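Purine-binding protein BAB2_0673 (Brucella melitensis biovar Abortus, PDB 3S99) binds adenine and probably other purines such as guanine, and may be part of an ABC-type system for their uptake. Local coordinates at residues W42-L53 with V252-A263. Numbering follows the deposited sequence.
Sequences WTYQHDQARKEL and VDEWGPYYIDRA. With ADE (adenine), chain T.
Trp255 lays the five-membered ring of its indole on one face of the His46 imidazole, an offset stack with planes 10° apart and His46 CE1 3.2 Å from Trp255 NE1. Asp253 CB sits over the rim of the opposite face of that indole, while Gln45 O and a water lie at its edge. The benzo edge of Trp255 is directed at a face of Trp42 in an offset edge-to-face pair, planes at 77°. His46 NE2 lies over this same face of Trp42; adenine stacks on the other, with its C2 3.3 Å from Trp42 NE1, which itself donates to Thr93 O. With CG anti to the backbone N (chi1 172°), the Trp42 indole is held between the purine and the His46 ring. At the imidazole edge His46 ND1 and Tyr259 OH share a 2.7 Å hydrogen bond, and the hydroxyl is also hydrogen-bonded to Tyr128 OH. The edge water accepts from Trp255 NE1 and donates to Trp42 O and Asp253 OD2, joining both segments. Gln45 NE2 donates a nearly straight bond (2.9 Å) to Asp253 O. Farther along, Ala49 CB fits against Trp255 CB and Gly256, and Leu53 CD1 meets Ala263 CB at 3.7 Å. The contact illustrates second-shell positioning in the two-lobed binding-protein fold: helix 42-57 packs against the link returning the chain from one lobe's sheet to the other lobe, and His46 and Trp255, tied by edge hydrogen bonds, back Trp42 opposite its adenine-bearing face.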
loop_
_atom_site.group_PDB
_atom_site.type_symbol
_atom_site.label_atom_id
_atom_site.label_comp_id
_atom_site.label_asym_id
_atom_site.label_seq_id
_atom_site.Cartn_x
_atom_site.Cartn_y
_atom_site.Cartn_z
ATOM N N TRP A 42 6.093 4.853 2.516
ATOM C CA TRP A 42 6.213 3.808 1.501
ATOM C C TRP A 42 7.644 3.468 1.173
ATOM O O TRP A 42 8.028 2.317 1.227
ATOM C CB TRP A 42 5.529 4.259 0.207
ATOM C CG TRP A 42 5.761 3.328 -0.951
ATOM C CD1 TRP A 42 6.721 3.421 -1.928
ATOM C CD2 TRP A 42 5.028 2.139 -1.214
ATOM N NE1 TRP A 42 6.586 2.366 -2.826
ATOM C CE2 TRP A 42 5.569 1.552 -2.386
ATOM C CE3 TRP A 42 3.928 1.531 -0.596
ATOM C CZ2 TRP A 42 5.052 0.368 -2.944
ATOM C CZ3 TRP A 42 3.442 0.321 -1.120
ATOM C CH2 TRP A 42 3.999 -0.240 -2.287
ATOM N N THR A 43 8.445 4.455 0.771
ATOM C CA THR A 43 9.823 4.140 0.376
ATOM C C THR A 43 10.646 3.722 1.611
ATOM O O THR A 43 11.484 2.803 1.569
ATOM C CB THR A 43 10.468 5.286 -0.390
ATOM O OG1 THR A 43 9.915 5.310 -1.721
ATOM C CG2 THR A 43 12.004 5.097 -0.462
ATOM N N TYR A 44 10.360 4.371 2.731
ATOM C CA TYR A 44 11.020 4.059 3.996
ATOM C C TYR A 44 10.854 2.572 4.368
ATOM O O TYR A 44 11.815 1.926 4.754
ATOM C CB TYR A 44 10.420 4.939 5.079
ATOM C CG TYR A 44 10.866 4.633 6.479
ATOM C CD1 TYR A 44 12.143 4.984 6.911
ATOM C CD2 TYR A 44 9.997 4.032 7.399
ATOM C CE1 TYR A 44 12.552 4.731 8.241
ATOM C CE2 TYR A 44 10.398 3.775 8.720
ATOM C CZ TYR A 44 11.660 4.127 9.125
ATOM O OH TYR A 44 12.071 3.858 10.390
ATOM N N GLN A 45 9.624 2.058 4.280
ATOM C CA GLN A 45 9.350 0.642 4.537
ATOM C C GLN A 45 10.113 -0.269 3.582
ATOM O O GLN A 45 10.640 -1.291 3.989
ATOM C CB GLN A 45 7.867 0.315 4.380
ATOM C CG GLN A 45 6.981 0.308 5.593
ATOM C CD GLN A 45 7.551 -0.247 6.883
ATOM O OE1 GLN A 45 8.014 0.511 7.711
ATOM N NE2 GLN A 45 7.456 -1.550 7.079
ATOM N N HIS A 46 10.180 0.090 2.298
ATOM C CA HIS A 46 11.059 -0.660 1.398
ATOM C C HIS A 46 12.509 -0.666 1.866
ATOM O O HIS A 46 13.161 -1.715 1.873
ATOM C CB HIS A 46 10.928 -0.182 -0.047
ATOM C CG HIS A 46 9.659 -0.616 -0.706
ATOM N ND1 HIS A 46 9.411 -1.937 -1.058
ATOM C CD2 HIS A 46 8.568 0.093 -1.089
ATOM C CE1 HIS A 46 8.230 -2.004 -1.643
ATOM N NE2 HIS A 46 7.687 -0.794 -1.655
ATOM N N ASP A 47 13.008 0.492 2.308
ATOM C CA ASP A 47 14.402 0.618 2.650
ATOM C C ASP A 47 14.676 -0.019 4.003
ATOM O O ASP A 47 15.759 -0.542 4.202
ATOM C CB ASP A 47 14.799 2.087 2.693
ATOM C CG ASP A 47 16.296 2.299 2.685
ATOM O OD1 ASP A 47 16.974 1.963 1.664
ATOM O OD2 ASP A 47 16.785 2.833 3.685
ATOM N N GLN A 48 13.713 0.021 4.923
ATOM C CA GLN A 48 13.866 -0.713 6.195
ATOM C C GLN A 48 13.911 -2.213 5.920
ATOM O O GLN A 48 14.557 -2.952 6.637
ATOM C CB GLN A 48 12.750 -0.375 7.198
ATOM C CG GLN A 48 12.779 1.060 7.663
ATOM C CD GLN A 48 13.917 1.306 8.617
ATOM O OE1 GLN A 48 14.947 1.865 8.252
ATOM N NE2 GLN A 48 13.742 0.874 9.837
ATOM N N ALA A 49 13.221 -2.658 4.884
ATOM C CA ALA A 49 13.241 -4.077 4.462
ATOM C C ALA A 49 14.565 -4.402 3.767
ATOM O O ALA A 49 15.150 -5.496 3.956
ATOM C CB ALA A 49 12.030 -4.374 3.560
ATOM N N ARG A 50 15.115 -3.448 3.020
ATOM C CA ARG A 50 16.484 -3.625 2.514
ATOM C C ARG A 50 17.452 -3.851 3.686
ATOM O O ARG A 50 18.284 -4.740 3.638
ATOM C CB ARG A 50 16.940 -2.428 1.710
ATOM C CG ARG A 50 18.294 -2.564 1.077
ATOM C CD ARG A 50 18.774 -1.239 0.421
ATOM N NE ARG A 50 18.833 -0.150 1.409
ATOM C CZ ARG A 50 19.763 -0.001 2.349
ATOM N NH1 ARG A 50 20.794 -0.838 2.451
ATOM N NH2 ARG A 50 19.672 1.020 3.203
ATOM N N LYS A 51 17.330 -3.025 4.722
ATOM C CA LYS A 51 18.174 -3.159 5.915
ATOM C C LYS A 51 18.008 -4.493 6.641
ATOM O O LYS A 51 18.984 -5.038 7.144
ATOM C CB LYS A 51 17.916 -2.004 6.870
ATOM C CG LYS A 51 18.445 -0.673 6.347
ATOM C CD LYS A 51 18.044 0.464 7.310
ATOM C CE LYS A 51 18.756 1.764 6.998
ATOM N NZ LYS A 51 18.175 2.828 7.857
ATOM N N GLU A 52 16.783 -5.013 6.676
ATOM C CA GLU A 52 16.512 -6.352 7.223
ATOM C C GLU A 52 17.249 -7.424 6.421
ATOM O O GLU A 52 17.883 -8.328 6.983
ATOM C CB GLU A 52 15.016 -6.627 7.276
ATOM C CG GLU A 52 14.341 -5.808 8.350
ATOM C CD GLU A 52 12.809 -5.867 8.363
ATOM O OE1 GLU A 52 12.189 -6.649 7.640
ATOM O OE2 GLU A 52 12.213 -5.115 9.155
ATOM N N LEU A 53 17.216 -7.282 5.103
ATOM C CA LEU A 53 17.989 -8.166 4.230
ATOM C C LEU A 53 19.476 -8.127 4.587
ATOM O O LEU A 53 20.111 -9.181 4.740
ATOM C CB LEU A 53 17.785 -7.761 2.768
ATOM C CG LEU A 53 18.648 -8.423 1.709
ATOM C CD1 LEU A 53 18.411 -9.949 1.722
ATOM C CD2 LEU A 53 18.346 -7.770 0.319
ATOM N N VAL A 252 0.656 -1.723 7.597
ATOM C CA VAL A 252 2.095 -1.812 7.553
ATOM C C VAL A 252 2.468 -2.877 6.535
ATOM O O VAL A 252 1.892 -3.954 6.512
ATOM C CB VAL A 252 2.714 -2.150 8.925
ATOM C CG1 VAL A 252 4.263 -2.374 8.819
ATOM C CG2 VAL A 252 2.404 -1.039 9.956
ATOM N N ASP A 253 3.432 -2.546 5.690
ATOM C CA ASP A 253 3.857 -3.412 4.592
ATOM C C ASP A 253 5.081 -4.160 5.085
ATOM O O ASP A 253 6.091 -3.514 5.385
ATOM C CB ASP A 253 4.255 -2.566 3.391
ATOM C CG ASP A 253 3.106 -1.750 2.849
ATOM O OD1 ASP A 253 1.945 -2.119 3.099
ATOM O OD2 ASP A 253 3.363 -0.767 2.137
ATOM N N GLU A 254 5.022 -5.492 5.150
ATOM C CA GLU A 254 6.183 -6.245 5.666
ATOM C C GLU A 254 6.991 -6.912 4.527
ATOM O O GLU A 254 6.836 -8.080 4.230
ATOM C CB GLU A 254 5.750 -7.260 6.720
ATOM C CG GLU A 254 5.239 -6.633 8.033
ATOM C CD GLU A 254 6.343 -5.938 8.856
ATOM O OE1 GLU A 254 7.547 -6.291 8.775
ATOM O OE2 GLU A 254 5.984 -4.994 9.584
ATOM N N TRP A 255 7.888 -6.158 3.915
ATOM C CA TRP A 255 8.593 -6.683 2.756
ATOM C C TRP A 255 9.797 -7.541 3.121
ATOM O O TRP A 255 10.283 -8.314 2.307
ATOM C CB TRP A 255 9.040 -5.553 1.854
ATOM C CG TRP A 255 7.995 -4.524 1.479
ATOM C CD1 TRP A 255 7.981 -3.216 1.858
ATOM C CD2 TRP A 255 6.847 -4.705 0.632
ATOM N NE1 TRP A 255 6.920 -2.566 1.276
ATOM C CE2 TRP A 255 6.197 -3.470 0.545
ATOM C CE3 TRP A 255 6.281 -5.812 -0.025
ATOM C CZ2 TRP A 255 5.046 -3.293 -0.212
ATOM C CZ3 TRP A 255 5.157 -5.633 -0.757
ATOM C CH2 TRP A 255 4.534 -4.396 -0.847
ATOM N N GLY A 256 10.300 -7.401 4.339
ATOM C CA GLY A 256 11.609 -7.975 4.696
ATOM C C GLY A 256 11.744 -9.476 4.519
ATOM O O GLY A 256 12.688 -9.934 3.890
ATOM N N PRO A 257 10.807 -10.248 5.080
ATOM C CA PRO A 257 10.892 -11.696 4.892
ATOM C C PRO A 257 10.852 -12.107 3.430
ATOM O O PRO A 257 11.570 -13.010 3.030
ATOM C CB PRO A 257 9.677 -12.220 5.678
ATOM C CG PRO A 257 9.510 -11.153 6.826
ATOM C CD PRO A 257 9.796 -9.856 6.091
ATOM N N TYR A 258 10.064 -11.407 2.619
ATOM C CA TYR A 258 9.980 -11.695 1.194
ATOM C C TYR A 258 11.317 -11.402 0.508
ATOM O O TYR A 258 11.847 -12.228 -0.255
ATOM C CB TYR A 258 8.834 -10.880 0.542
ATOM C CG TYR A 258 8.709 -11.176 -0.945
ATOM C CD1 TYR A 258 8.172 -12.386 -1.376
ATOM C CD2 TYR A 258 9.160 -10.287 -1.901
ATOM C CE1 TYR A 258 8.087 -12.712 -2.714
ATOM C CE2 TYR A 258 9.072 -10.604 -3.279
ATOM C CZ TYR A 258 8.547 -11.827 -3.668
ATOM O OH TYR A 258 8.421 -12.187 -4.982
ATOM N N TYR A 259 11.901 -10.252 0.813
ATOM C CA TYR A 259 13.189 -9.879 0.212
ATOM C C TYR A 259 14.285 -10.875 0.596
ATOM O O TYR A 259 15.107 -11.255 -0.214
ATOM C CB TYR A 259 13.581 -8.458 0.635
ATOM C CG TYR A 259 12.711 -7.359 0.017
ATOM C CD1 TYR A 259 11.746 -7.652 -0.957
ATOM C CD2 TYR A 259 12.878 -6.031 0.383
ATOM C CE1 TYR A 259 10.974 -6.664 -1.525
ATOM C CE2 TYR A 259 12.097 -5.013 -0.205
ATOM C CZ TYR A 259 11.164 -5.343 -1.152
ATOM O OH TYR A 259 10.406 -4.376 -1.733
ATOM N N ILE A 260 14.294 -11.299 1.846
ATOM C CA ILE A 260 15.277 -12.282 2.287
ATOM C C ILE A 260 15.063 -13.604 1.525
ATOM O O ILE A 260 16.016 -14.168 1.009
ATOM C CB ILE A 260 15.205 -12.463 3.812
ATOM C CG1 ILE A 260 15.748 -11.201 4.509
ATOM C CG2 ILE A 260 16.000 -13.735 4.264
ATOM C CD1 ILE A 260 15.286 -11.000 5.934
ATOM N N ASP A 261 13.820 -14.078 1.438
ATOM C CA ASP A 261 13.535 -15.363 0.766
ATOM C C ASP A 261 14.018 -15.362 -0.700
ATOM O O ASP A 261 14.705 -16.272 -1.132
ATOM C CB ASP A 261 12.038 -15.696 0.840
ATOM C CG ASP A 261 11.685 -16.983 0.082
ATOM O OD1 ASP A 261 12.138 -18.051 0.509
ATOM O OD2 ASP A 261 10.987 -16.908 -0.961
ATOM N N ARG A 262 13.711 -14.297 -1.429
ATOM C CA ARG A 262 14.099 -14.168 -2.826
ATOM C C ARG A 262 15.597 -14.022 -3.021
ATOM O O ARG A 262 16.128 -14.571 -3.972
ATOM C CB ARG A 262 13.355 -12.989 -3.483
ATOM C CG ARG A 262 11.847 -13.078 -3.358
ATOM C CD ARG A 262 11.271 -14.423 -3.845
ATOM N NE ARG A 262 11.221 -14.504 -5.317
ATOM C CZ ARG A 262 11.111 -15.626 -6.004
ATOM N NH1 ARG A 262 11.091 -16.782 -5.378
ATOM N NH2 ARG A 262 11.025 -15.590 -7.329
ATOM N N ALA A 263 16.288 -13.313 -2.116
ATOM C CA ALA A 263 17.754 -13.221 -2.177
ATOM C C ALA A 263 18.387 -14.583 -1.915
ATOM O O ALA A 263 19.324 -14.992 -2.631
ATOM C CB ALA A 263 18.288 -12.180 -1.187
HETATM N N9 ADE T . 3.194 1.471 -6.192
HETATM C C8 ADE T . 2.110 0.754 -5.734
HETATM N N7 ADE T . 1.591 1.192 -4.613
HETATM C C5 ADE T . 2.432 2.284 -4.364
HETATM C C6 ADE T . 2.402 3.170 -3.323
HETATM N N6 ADE T . 1.466 2.971 -2.384
HETATM N N1 ADE T . 3.346 4.167 -3.298
HETATM C C2 ADE T . 4.239 4.243 -4.299
HETATM N N3 ADE T . 4.363 3.444 -5.360
HETATM C C4 ADE T . 3.409 2.485 -5.307
HETATM O O HOH W 1 6.262 0.108 1.631
HETATM O O HOH W 2 9.632 -5.966 6.959
#